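PDB 1UV4: extracellular endo-alpha-(1->5)-L-arabinanase 1, which hydrolyses internal alpha-1,5-L-arabinofuranosidic linkages of linear arabinan and branched sugar beet arabinan during breakdown of the plant cell wall, and binds calcium. Local coordinates for residues Q79-G83 against K84-Y88; F151-G154 against I155-T158; L189-N193 against G194-L198; C205-G208 against V209-T212. All coordinates share one frame; numbering follows the deposited sequence.

Interaction 1. Residues Q79-G83 against K84-Y88; sequences QYYNG and KYWLY
The ring of Tyr-80 turns its edge to the face of Tyr-85 in a T-shaped pair, with CD1 of Tyr-80 sitting over the centre of the Tyr-85 ring, 3.7 Å from its CE1. The planes meet at 74°. One face of the Tyr-80 ring also lies over the backbone of Lys-84, reached because CG stands opposite the backbone N (chi1 -169°). On the opposite face of the hairpin, which carries Tyr-81 and Lys-84, the indole of Trp-86 has CB of Lys-84 over one side, and CB of Asn-82 lies over the centre of one face of the Tyr-81 ring. The indole edge donates: NE1 of Trp-86 bonds to O of Tyr-81 at 2.8 Å, the acceptor almost in the indole plane. That carbonyl also takes the N-H of Lys-84 at 3.3 Å, and the two donors arrive from opposite faces of its plane. The turn from Tyr-81 to Lys-84 is of type I', with Asn-82 and Gly-83 both at positive phi. Behind it, N of Tyr-81 bonds to O of Lys-84, and N of Trp-86 to O of Gln-79 (2.9 Å). This two-residue hairpin joins strands 74-81 and 84-91 of a four-stranded propeller blade. Strand 99-106 continues the sheet, Trp-86 resting on Leu-103 and Ser-105, while Tyr-81 meets Phe-138 and Gln-79 touches Leu-136 in strand 135-138 of another sheet.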
loop_
_atom_site.group_PDB
_atom_site.type_symbol
_atom_site.label_atom_id
_atom_site.label_comp_id
_atom_site.label_asym_id
_atom_site.label_seq_id
_atom_site.Cartn_x
_atom_site.Cartn_y
_atom_site.Cartn_z
ATOM N N GLN A 79 -3.033 -6.909 7.984
ATOM C CA GLN A 79 -3.781 -6.565 9.183
ATOM C C GLN A 79 -4.101 -7.825 9.942
ATOM O O GLN A 79 -4.257 -8.882 9.359
ATOM C CB GLN A 79 -5.133 -5.969 8.849
ATOM C CG GLN A 79 -5.142 -4.591 8.230
ATOM C CD GLN A 79 -4.839 -3.440 9.202
ATOM O OE1 GLN A 79 -4.234 -2.448 8.797
ATOM N NE2 GLN A 79 -5.212 -3.585 10.442
ATOM N N TYR A 80 -4.273 -7.700 11.244
ATOM C CA TYR A 80 -4.852 -8.773 12.053
ATOM C C TYR A 80 -6.351 -8.462 12.275
ATOM O O TYR A 80 -6.688 -7.411 12.768
ATOM C CB TYR A 80 -4.100 -8.911 13.390
ATOM C CG TYR A 80 -4.450 -10.145 14.185
ATOM C CD1 TYR A 80 -3.780 -11.353 13.990
ATOM C CD2 TYR A 80 -5.432 -10.099 15.118
ATOM C CE1 TYR A 80 -4.099 -12.485 14.733
ATOM C CE2 TYR A 80 -5.766 -11.217 15.881
ATOM C CZ TYR A 80 -5.099 -12.414 15.673
ATOM O OH TYR A 80 -5.466 -13.505 16.477
ATOM N N TYR A 81 -7.247 -9.372 11.908
ATOM C CA TYR A 81 -8.697 -9.131 11.999
ATOM C C TYR A 81 -9.379 -10.451 12.165
ATOM O O TYR A 81 -9.023 -11.395 11.453
ATOM C CB TYR A 81 -9.191 -8.444 10.705
ATOM C CG TYR A 81 -10.679 -8.377 10.535
ATOM C CD1 TYR A 81 -11.465 -7.622 11.393
ATOM C CD2 TYR A 81 -11.315 -9.074 9.501
ATOM C CE1 TYR A 81 -12.864 -7.568 11.236
ATOM C CE2 TYR A 81 -12.675 -9.022 9.323
ATOM C CZ TYR A 81 -13.464 -8.268 10.171
ATOM O OH TYR A 81 -14.832 -8.205 10.019
ATOM N N ASN A 82 -10.321 -10.521 13.112
ATOM C CA ASN A 82 -11.168 -11.712 13.288
ATOM C C ASN A 82 -10.351 -13.019 13.548
ATOM O O ASN A 82 -10.606 -14.076 12.967
ATOM C CB ASN A 82 -12.086 -11.813 12.045
ATOM C CG ASN A 82 -13.191 -12.768 12.231
ATOM O OD1 ASN A 82 -13.809 -12.803 13.290
ATOM N ND2 ASN A 82 -13.447 -13.585 11.219
ATOM N N GLY A 83 -9.290 -12.869 14.338
ATOM C CA GLY A 83 -8.354 -13.939 14.694
ATOM C C GLY A 83 -7.248 -14.398 13.729
ATOM O O GLY A 83 -6.601 -15.412 13.961
ATOM N N LYS A 84 -7.010 -13.666 12.647
ATOM C CA LYS A 84 -5.998 -14.058 11.652
ATOM C C LYS A 84 -5.327 -12.837 11.093
ATOM O O LYS A 84 -5.891 -11.780 11.085
ATOM C CB LYS A 84 -6.627 -14.782 10.454
ATOM C CG LYS A 84 -7.085 -16.178 10.775
ATOM C CD LYS A 84 -7.604 -16.879 9.539
ATOM C CE LYS A 84 -8.176 -18.252 9.874
ATOM N NZ LYS A 84 -9.239 -18.593 8.901
ATOM N N TYR A 85 -4.095 -13.018 10.635
ATOM C CA TYR A 85 -3.437 -12.065 9.764
ATOM C C TYR A 85 -3.904 -12.278 8.344
ATOM O O TYR A 85 -3.998 -13.416 7.888
ATOM C CB TYR A 85 -1.923 -12.278 9.803
ATOM C CG TYR A 85 -1.277 -12.031 11.125
ATOM C CD1 TYR A 85 -1.047 -10.741 11.572
ATOM C CD2 TYR A 85 -0.816 -13.083 11.917
ATOM C CE1 TYR A 85 -0.432 -10.491 12.755
ATOM C CE2 TYR A 85 -0.217 -12.847 13.141
ATOM C CZ TYR A 85 0.000 -11.539 13.551
ATOM O OH TYR A 85 0.621 -11.258 14.738
ATOM N N TRP A 86 -4.185 -11.182 7.664
ATOM C CA TRP A 86 -4.593 -11.173 6.257
ATOM C C TRP A 86 -3.556 -10.375 5.499
ATOM O O TRP A 86 -3.326 -9.193 5.783
ATOM C CB TRP A 86 -5.982 -10.568 6.098
ATOM C CG TRP A 86 -6.963 -11.221 6.992
ATOM C CD1 TRP A 86 -7.320 -10.846 8.246
ATOM C CD2 TRP A 86 -7.688 -12.400 6.703
ATOM N NE1 TRP A 86 -8.264 -11.715 8.751
ATOM C CE2 TRP A 86 -8.489 -12.699 7.818
ATOM C CE3 TRP A 86 -7.730 -13.254 5.595
ATOM C CZ2 TRP A 86 -9.335 -13.787 7.835
ATOM C CZ3 TRP A 86 -8.544 -14.345 5.620
ATOM C CH2 TRP A 86 -9.354 -14.596 6.728
ATOM N N LEU A 87 -2.984 -11.017 4.506
ATOM C CA LEU A 87 -1.909 -10.507 3.710
ATOM C C LEU A 87 -2.382 -10.381 2.264
ATOM O O LEU A 87 -2.576 -11.410 1.606
ATOM C CB LEU A 87 -0.677 -11.468 3.794
ATOM C CG LEU A 87 0.534 -11.117 2.918
ATOM C CD1 LEU A 87 1.062 -9.740 3.279
ATOM C CD2 LEU A 87 1.650 -12.144 3.041
ATOM N N TYR A 88 -2.670 -9.152 1.822
ATOM C CA TYR A 88 -3.007 -8.895 0.425
ATOM C C TYR A 88 -1.678 -8.559 -0.282
ATOM O O TYR A 88 -0.783 -7.936 0.306
ATOM C CB TYR A 88 -4.006 -7.755 0.277
ATOM C CG TYR A 88 -5.385 -8.097 0.808
ATOM C CD1 TYR A 88 -5.706 -7.938 2.142
ATOM C CD2 TYR A 88 -6.371 -8.582 -0.019
ATOM C CE1 TYR A 88 -6.952 -8.264 2.635
ATOM C CE2 TYR A 88 -7.631 -8.879 0.473
ATOM C CZ TYR A 88 -7.910 -8.762 1.798
ATOM O OH TYR A 88 -9.139 -9.067 2.257
#

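Interaction 2. Residues F151-G154 against I155-T158; sequences FWSG and IKLT. With EDO (1,2-ethanediol), chain F.
Lys-156 folds its side chain back along the chain to Ser-153, where its NZ donates a hydrogen bond of 2.8 Å to OG. CG lies beside the backbone N (chi1 -53°), and a single bend at chi2 (-56°) turns the chain back before it runs extended to NZ. OG of Ser-153 is held between its own backbone N and carbonyl carbon (chi1 72°). The same hydroxyl is hydrogen-bonded to the carbonyl O of Asn-128. A water accepts from NZ of Lys-156 at 3.0 Å and lies 2.8 Å from O of Ser-153; it also reaches O of Ile-155, bridging the turn to the start of the strand. A 1,2-ethanediol, probably from the crystallisation liquor, offers O2 to NZ of Lys-156 at 3.1 Å. NZ also bonds to OG of Ser-173; all the partners named here are uncharged oxygens. A type II' turn from Phe-151 to Gly-154 precedes the strand, closed by N of Gly-154 to O of Phe-151. Phe-151 and Trp-152 probably bind substrate, as in relatives, and Ile-155 lies about 5 Å (side chain to side chain) from Glu-185, the probable proton donor. Strand 155-160 runs between strands 144-148 and 170-175, with Lys-156 against Phe-148 and Leu-171, and Ile-155 against Ile-174 of strand 170-175 and Val-200 of strand 195-203.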
loop_
_atom_site.group_PDB
_atom_site.type_symbol
_atom_site.label_atom_id
_atom_site.label_comp_id
_atom_site.label_asym_id
_atom_site.label_seq_id
_atom_site.Cartn_x
_atom_site.Cartn_y
_atom_site.Cartn_z
ATOM N N PHE A 151 -2.016 4.059 -11.606
ATOM C CA PHE A 151 -2.085 4.564 -12.988
ATOM C C PHE A 151 -3.439 4.266 -13.622
ATOM O O PHE A 151 -4.403 3.930 -12.922
ATOM C CB PHE A 151 -0.857 4.112 -13.821
ATOM C CG PHE A 151 0.348 4.960 -13.601
ATOM C CD1 PHE A 151 1.157 4.782 -12.498
ATOM C CD2 PHE A 151 0.618 6.028 -14.450
ATOM C CE1 PHE A 151 2.271 5.586 -12.311
ATOM C CE2 PHE A 151 1.748 6.841 -14.263
ATOM C CZ PHE A 151 2.560 6.617 -13.186
ATOM N N TRP A 152 -3.554 4.513 -14.914
ATOM C CA TRP A 152 -4.847 4.449 -15.600
ATOM C C TRP A 152 -5.851 5.353 -14.872
ATOM O O TRP A 152 -5.459 6.493 -14.609
ATOM C CB TRP A 152 -5.282 3.026 -15.847
ATOM C CG TRP A 152 -4.398 2.296 -16.845
ATOM C CD1 TRP A 152 -4.568 2.227 -18.205
ATOM C CD2 TRP A 152 -3.176 1.593 -16.569
ATOM N NE1 TRP A 152 -3.537 1.504 -18.784
ATOM C CE2 TRP A 152 -2.701 1.079 -17.785
ATOM C CE3 TRP A 152 -2.459 1.292 -15.397
ATOM C CZ2 TRP A 152 -1.523 0.324 -17.887
ATOM C CZ3 TRP A 152 -1.289 0.567 -15.508
ATOM C CH2 TRP A 152 -0.835 0.079 -16.724
ATOM N N SER A 153 -7.071 4.899 -14.573
ATOM C CA SER A 153 -8.083 5.803 -13.983
ATOM C C SER A 153 -7.935 5.873 -12.453
ATOM O O SER A 153 -8.778 6.518 -11.804
ATOM C CB SER A 153 -9.509 5.401 -14.389
ATOM O OG SER A 153 -9.948 4.225 -13.764
ATOM N N GLY A 154 -6.872 5.261 -11.883
ATOM C CA GLY A 154 -6.510 5.519 -10.494
ATOM C C GLY A 154 -6.952 4.524 -9.445
ATOM O O GLY A 154 -6.974 3.335 -9.637
ATOM N N ILE A 155 -7.361 5.073 -8.307
ATOM C CA ILE A 155 -7.668 4.324 -7.098
ATOM C C ILE A 155 -9.123 3.918 -7.005
ATOM O O ILE A 155 -10.036 4.720 -7.206
ATOM C CB ILE A 155 -7.290 5.161 -5.884
ATOM C CG1 ILE A 155 -5.845 5.681 -6.057
ATOM C CG2 ILE A 155 -7.426 4.358 -4.578
ATOM C CD1 ILE A 155 -4.786 4.694 -6.242
ATOM N N LYS A 156 -9.281 2.604 -6.755
ATOM C CA LYS A 156 -10.584 1.958 -6.669
ATOM C C LYS A 156 -10.808 1.441 -5.253
ATOM O O LYS A 156 -9.869 1.263 -4.501
ATOM C CB LYS A 156 -10.665 0.816 -7.645
ATOM C CG LYS A 156 -10.323 1.167 -9.110
ATOM C CD LYS A 156 -11.163 2.292 -9.677
ATOM C CE LYS A 156 -10.705 2.712 -11.032
ATOM N NZ LYS A 156 -11.591 3.778 -11.579
ATOM N N LEU A 157 -12.069 1.153 -4.970
ATOM C CA LEU A 157 -12.536 0.727 -3.652
ATOM C C LEU A 157 -13.697 -0.268 -3.782
ATOM O O LEU A 157 -14.601 -0.041 -4.538
ATOM C CB LEU A 157 -12.973 1.935 -2.849
ATOM C CG LEU A 157 -13.553 1.699 -1.468
ATOM C CD1 LEU A 157 -12.481 1.307 -0.501
ATOM C CD2 LEU A 157 -14.334 2.944 -0.992
ATOM N N THR A 158 -13.606 -1.379 -3.044
ATOM C CA THR A 158 -14.702 -2.314 -2.953
ATOM C C THR A 158 -14.894 -2.724 -1.487
ATOM O O THR A 158 -13.939 -2.871 -0.728
ATOM C CB THR A 158 -14.455 -3.565 -3.836
ATOM O OG1 THR A 158 -15.531 -4.497 -3.703
ATOM C CG2 THR A 158 -13.185 -4.286 -3.411
HETATM C C1 EDO F . -16.081 2.233 -11.054
HETATM O O1 EDO F . -16.235 3.483 -10.411
HETATM C C2 EDO F . -14.646 1.786 -10.938
HETATM O O2 EDO F . -14.002 1.981 -12.173
HETATM O O HOH W 1 -10.526 5.882 -9.757
#

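Interaction 3. Residues L189-N193 against G194-L198; sequences LTYQN and GYYYL
Tyr-191 and Tyr-196 meet across the hairpin at a non-hydrogen-bonded pair, CD1 of Tyr-191 lying over the centre of the Tyr-196 ring and 3.5 Å from its CE1. With planes at 46°, the rings are neither stacked nor perpendicular. Tyr-191 extends opposite its backbone N (chi1 180°), which carries its OH as far as CA of Gly-194, 3.5 Å away. On the opposite face of the hairpin, which carries Thr-190, Gln-192 and Tyr-195, CE2 of Tyr-197 stands 3.4 Å from O of Gln-192, that oxygen lying at the ring's edge, in its plane. Backbone bonds flank these contacts: N of Tyr-197 to O of Thr-190 (2.8 Å) and, nearer the type I' turn, N of Gln-192 to O of Tyr-195. NE2 of Gln-192 bends back to OG1 of Thr-190 at 3.0 Å. A water links ND2 of Asn-193 to OH of Tyr-197. Further out, N of Lys-140 anchors OH of Tyr-196 and O of Gly-289 that of Tyr-197, while N of Leu-189 is hydrogen-bonded to OE2 of Glu-135, a residue of the calcium site. The hairpin joins strands 184-192 and 195-203 of one propeller blade; strand 212-220 continues the sheet.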
loop_
_atom_site.group_PDB
_atom_site.type_symbol
_atom_site.label_atom_id
_atom_site.label_comp_id
_atom_site.label_asym_id
_atom_site.label_seq_id
_atom_site.Cartn_x
_atom_site.Cartn_y
_atom_site.Cartn_z
ATOM N N LEU A 189 -5.941 4.093 3.731
ATOM C CA LEU A 189 -7.239 4.627 4.100
ATOM C C LEU A 189 -7.545 4.263 5.521
ATOM O O LEU A 189 -7.421 3.098 5.878
ATOM C CB LEU A 189 -8.283 4.034 3.126
ATOM C CG LEU A 189 -9.629 4.679 2.736
ATOM C CD1 LEU A 189 -9.729 6.115 3.069
ATOM C CD2 LEU A 189 -10.086 4.415 1.287
ATOM N N THR A 190 -7.985 5.247 6.320
ATOM C CA THR A 190 -8.310 5.039 7.721
ATOM C C THR A 190 -9.479 5.922 8.099
ATOM O O THR A 190 -9.710 6.954 7.464
ATOM C CB THR A 190 -7.068 5.349 8.597
ATOM O OG1 THR A 190 -7.319 5.000 9.983
ATOM C CG2 THR A 190 -6.731 6.841 8.624
ATOM N N TYR A 191 -10.210 5.510 9.133
ATOM C CA TYR A 191 -11.308 6.299 9.678
ATOM C C TYR A 191 -10.891 6.847 11.053
ATOM O O TYR A 191 -10.570 6.071 11.967
ATOM C CB TYR A 191 -12.542 5.408 9.761
ATOM C CG TYR A 191 -13.761 6.088 10.315
ATOM C CD1 TYR A 191 -14.468 7.008 9.553
ATOM C CD2 TYR A 191 -14.170 5.826 11.608
ATOM C CE1 TYR A 191 -15.601 7.650 10.077
ATOM C CE2 TYR A 191 -15.244 6.466 12.159
ATOM C CZ TYR A 191 -15.976 7.352 11.381
ATOM O OH TYR A 191 -17.067 7.955 11.979
ATOM N N GLN A 192 -10.872 8.181 11.186
ATOM C CA GLN A 192 -10.466 8.845 12.432
ATOM C C GLN A 192 -11.357 10.054 12.628
ATOM O O GLN A 192 -11.548 10.822 11.687
ATOM C CB GLN A 192 -9.020 9.358 12.338
ATOM C CG GLN A 192 -8.020 8.321 11.993
ATOM C CD GLN A 192 -7.774 7.342 13.120
ATOM O OE1 GLN A 192 -7.844 7.705 14.309
ATOM N NE2 GLN A 192 -7.518 6.089 12.763
ATOM N N ASN A 193 -11.893 10.225 13.836
ATOM C CA ASN A 193 -12.631 11.456 14.189
ATOM C C ASN A 193 -13.730 11.836 13.210
ATOM O O ASN A 193 -13.925 13.015 12.853
ATOM C CB ASN A 193 -11.680 12.633 14.301
ATOM C CG ASN A 193 -10.521 12.359 15.205
ATOM O OD1 ASN A 193 -10.682 11.808 16.307
ATOM N ND2 ASN A 193 -9.325 12.750 14.760
ATOM N N GLY A 194 -14.481 10.842 12.799
ATOM C CA GLY A 194 -15.661 11.110 12.027
ATOM C C GLY A 194 -15.402 11.297 10.561
ATOM O O GLY A 194 -16.364 11.537 9.848
ATOM N N TYR A 195 -14.147 11.152 10.120
ATOM C CA TYR A 195 -13.810 11.213 8.699
ATOM C C TYR A 195 -13.042 10.012 8.209
ATOM O O TYR A 195 -12.226 9.441 8.928
ATOM C CB TYR A 195 -12.943 12.436 8.338
ATOM C CG TYR A 195 -13.634 13.785 8.296
ATOM C CD1 TYR A 195 -14.317 14.197 7.164
ATOM C CD2 TYR A 195 -13.557 14.647 9.381
ATOM C CE1 TYR A 195 -14.933 15.431 7.121
ATOM C CE2 TYR A 195 -14.183 15.873 9.352
ATOM C CZ TYR A 195 -14.847 16.255 8.212
ATOM O OH TYR A 195 -15.467 17.491 8.192
ATOM N N TYR A 196 -13.304 9.682 6.962
ATOM C CA TYR A 196 -12.429 8.804 6.193
ATOM C C TYR A 196 -11.304 9.630 5.598
ATOM O O TYR A 196 -11.523 10.703 5.043
ATOM C CB TYR A 196 -13.213 8.063 5.116
ATOM C CG TYR A 196 -14.231 7.119 5.726
ATOM C CD1 TYR A 196 -13.872 5.854 6.177
ATOM C CD2 TYR A 196 -15.552 7.504 5.868
ATOM C CE1 TYR A 196 -14.793 4.974 6.740
ATOM C CE2 TYR A 196 -16.486 6.642 6.435
ATOM C CZ TYR A 196 -16.110 5.366 6.865
ATOM O OH TYR A 196 -17.047 4.510 7.412
ATOM N N TYR A 197 -10.080 9.138 5.746
ATOM C CA TYR A 197 -8.898 9.757 5.159
ATOM C C TYR A 197 -8.249 8.841 4.165
ATOM O O TYR A 197 -8.013 7.667 4.481
ATOM C CB TYR A 197 -7.860 10.137 6.225
ATOM C CG TYR A 197 -8.346 11.211 7.168
ATOM C CD1 TYR A 197 -8.175 12.577 6.883
ATOM C CD2 TYR A 197 -9.022 10.868 8.341
ATOM C CE1 TYR A 197 -8.658 13.554 7.740
ATOM C CE2 TYR A 197 -9.532 11.868 9.215
ATOM C CZ TYR A 197 -9.335 13.201 8.917
ATOM O OH TYR A 197 -9.807 14.183 9.764
ATOM N N LEU A 198 -7.970 9.363 2.985
ATOM C CA LEU A 198 -7.256 8.651 1.923
ATOM C C LEU A 198 -5.913 9.341 1.683
ATOM O O LEU A 198 -5.869 10.542 1.450
ATOM C CB LEU A 198 -8.042 8.664 0.650
ATOM C CG LEU A 198 -7.359 8.029 -0.560
ATOM C CD1 LEU A 198 -7.122 6.535 -0.395
ATOM C CD2 LEU A 198 -8.216 8.276 -1.802
HETATM O O HOH W 2 -9.302 14.512 12.492
#

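Interaction 4. Residues C205-G208 against V209-T212; sequences CCDG and VNST
Two backbone N-H groups converge on one carboxylate oxygen: OD1 of Asp-207 accepts from N of Asn-210 at 3.0 Å and from N of Val-209 at 3.1 Å. The bond to Val-209, two residues on, makes an Asx turn. Both donors come from the same face of the carboxylate, that of Asn-210 on the syn side, 20° out of the plane, that of Val-209 well above it, 64° out. The aspartate can curl over the following residues because its CG sits between the backbone N and carbonyl carbon (chi1 65°). The second oxygen is used through water, which donates to OD2 of Asp-207 at 2.6 Å and accepts from N of Ser-211 at 2.9 Å. ND2 of Asn-210 bonds to O of Lys-204 and lies 3.4 Å from O of Cys-205. The covalent element is the disulfide between the adjacent residues Cys-205 and Cys-206, SG to SG 2.0 Å, a vicinal bridge that closes an eight-membered ring. One carboxylate therefore gathers three successive backbone N-H groups, two directly and one by water, in an exposed loop; the donors would probably stabilise its negative charge.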
loop_
_atom_site.group_PDB
_atom_site.type_symbol
_atom_site.label_atom_id
_atom_site.label_comp_id
_atom_site.label_asym_id
_atom_site.label_seq_id
_atom_site.Cartn_x
_atom_site.Cartn_y
_atom_site.Cartn_z
ATOM N N CYS A 205 4.967 11.243 -13.731
ATOM C CA CYS A 205 4.154 10.747 -14.847
ATOM C C CYS A 205 4.962 10.550 -16.107
ATOM O O CYS A 205 4.589 9.778 -16.998
ATOM C CB CYS A 205 3.066 11.769 -15.174
ATOM S SG CYS A 205 3.724 13.352 -15.731
ATOM N N CYS A 206 6.049 11.301 -16.214
ATOM C CA CYS A 206 6.556 11.668 -17.522
ATOM C C CYS A 206 8.040 11.448 -17.771
ATOM O O CYS A 206 8.556 11.865 -18.826
ATOM C CB CYS A 206 6.170 13.124 -17.791
ATOM S SG CYS A 206 4.378 13.338 -17.655
ATOM N N ASP A 207 8.692 10.741 -16.840
ATOM C CA ASP A 207 10.131 10.474 -16.935
ATOM C C ASP A 207 10.474 9.044 -17.370
ATOM O O ASP A 207 11.648 8.685 -17.433
ATOM C CB ASP A 207 10.822 10.804 -15.599
ATOM C CG ASP A 207 10.369 9.916 -14.465
ATOM O OD1 ASP A 207 9.380 9.147 -14.647
ATOM O OD2 ASP A 207 10.937 9.941 -13.353
ATOM N N GLY A 208 9.471 8.230 -17.681
ATOM C CA GLY A 208 9.718 6.851 -18.104
ATOM C C GLY A 208 10.097 5.868 -16.995
ATOM O O GLY A 208 10.421 4.721 -17.287
ATOM N N VAL A 209 10.052 6.305 -15.740
ATOM C CA VAL A 209 10.428 5.467 -14.594
ATOM C C VAL A 209 9.249 5.384 -13.642
ATOM O O VAL A 209 8.953 4.296 -13.115
ATOM C CB VAL A 209 11.669 6.023 -13.834
ATOM C CG1 VAL A 209 11.945 5.224 -12.520
ATOM C CG2 VAL A 209 12.914 6.036 -14.726
ATOM N N ASN A 210 8.584 6.519 -13.395
ATOM C CA ASN A 210 7.338 6.531 -12.625
ATOM C C ASN A 210 7.462 6.085 -11.182
ATOM O O ASN A 210 6.519 5.500 -10.636
ATOM C CB ASN A 210 6.257 5.713 -13.342
ATOM C CG ASN A 210 6.200 5.989 -14.824
ATOM O OD1 ASN A 210 6.281 5.074 -15.636
ATOM N ND2 ASN A 210 6.079 7.263 -15.189
ATOM N N SER A 211 8.570 6.455 -10.541
ATOM C CA SER A 211 8.694 6.276 -9.111
ATOM C C SER A 211 7.776 7.229 -8.364
ATOM O O SER A 211 7.217 8.186 -8.898
ATOM C CB SER A 211 10.125 6.484 -8.645
ATOM O OG SER A 211 10.268 5.836 -7.369
ATOM N N THR A 212 7.604 6.944 -7.080
ATOM C CA THR A 212 6.869 7.833 -6.222
ATOM C C THR A 212 7.606 9.172 -6.084
ATOM O O THR A 212 8.800 9.251 -6.223
ATOM C CB THR A 212 6.677 7.229 -4.834
ATOM O OG1 THR A 212 7.939 6.811 -4.327
ATOM C CG2 THR A 212 5.785 5.999 -4.863
HETATM O O HOH W 3 10.568 8.473 -11.223
#

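From the N terminus, the four local contacts follow in series, none nesting within or crossing another. Interaction 1 closes the hairpin between strands 74-81 and 84-91, with Gln-79 near the calcium ion. Interaction 2 leads from the loop after strand 144-148 into strand 155-160 of a different sheet. Interactions 3 and 4 belong to one blade of the propeller: 189-198 turns strand 184-192 into 195-203, and 205-212 turns 195-203 into 212-220, their centres about 29 Å apart. Interactions 2 and 4 touch, CZ of Phe-151 resting 3.8 Å from CB of Asn-210, which joins loops of successive sheets close to Glu-185, the probable proton donor. Interactions 1 and 4 lie on opposite sides of the chain's centre.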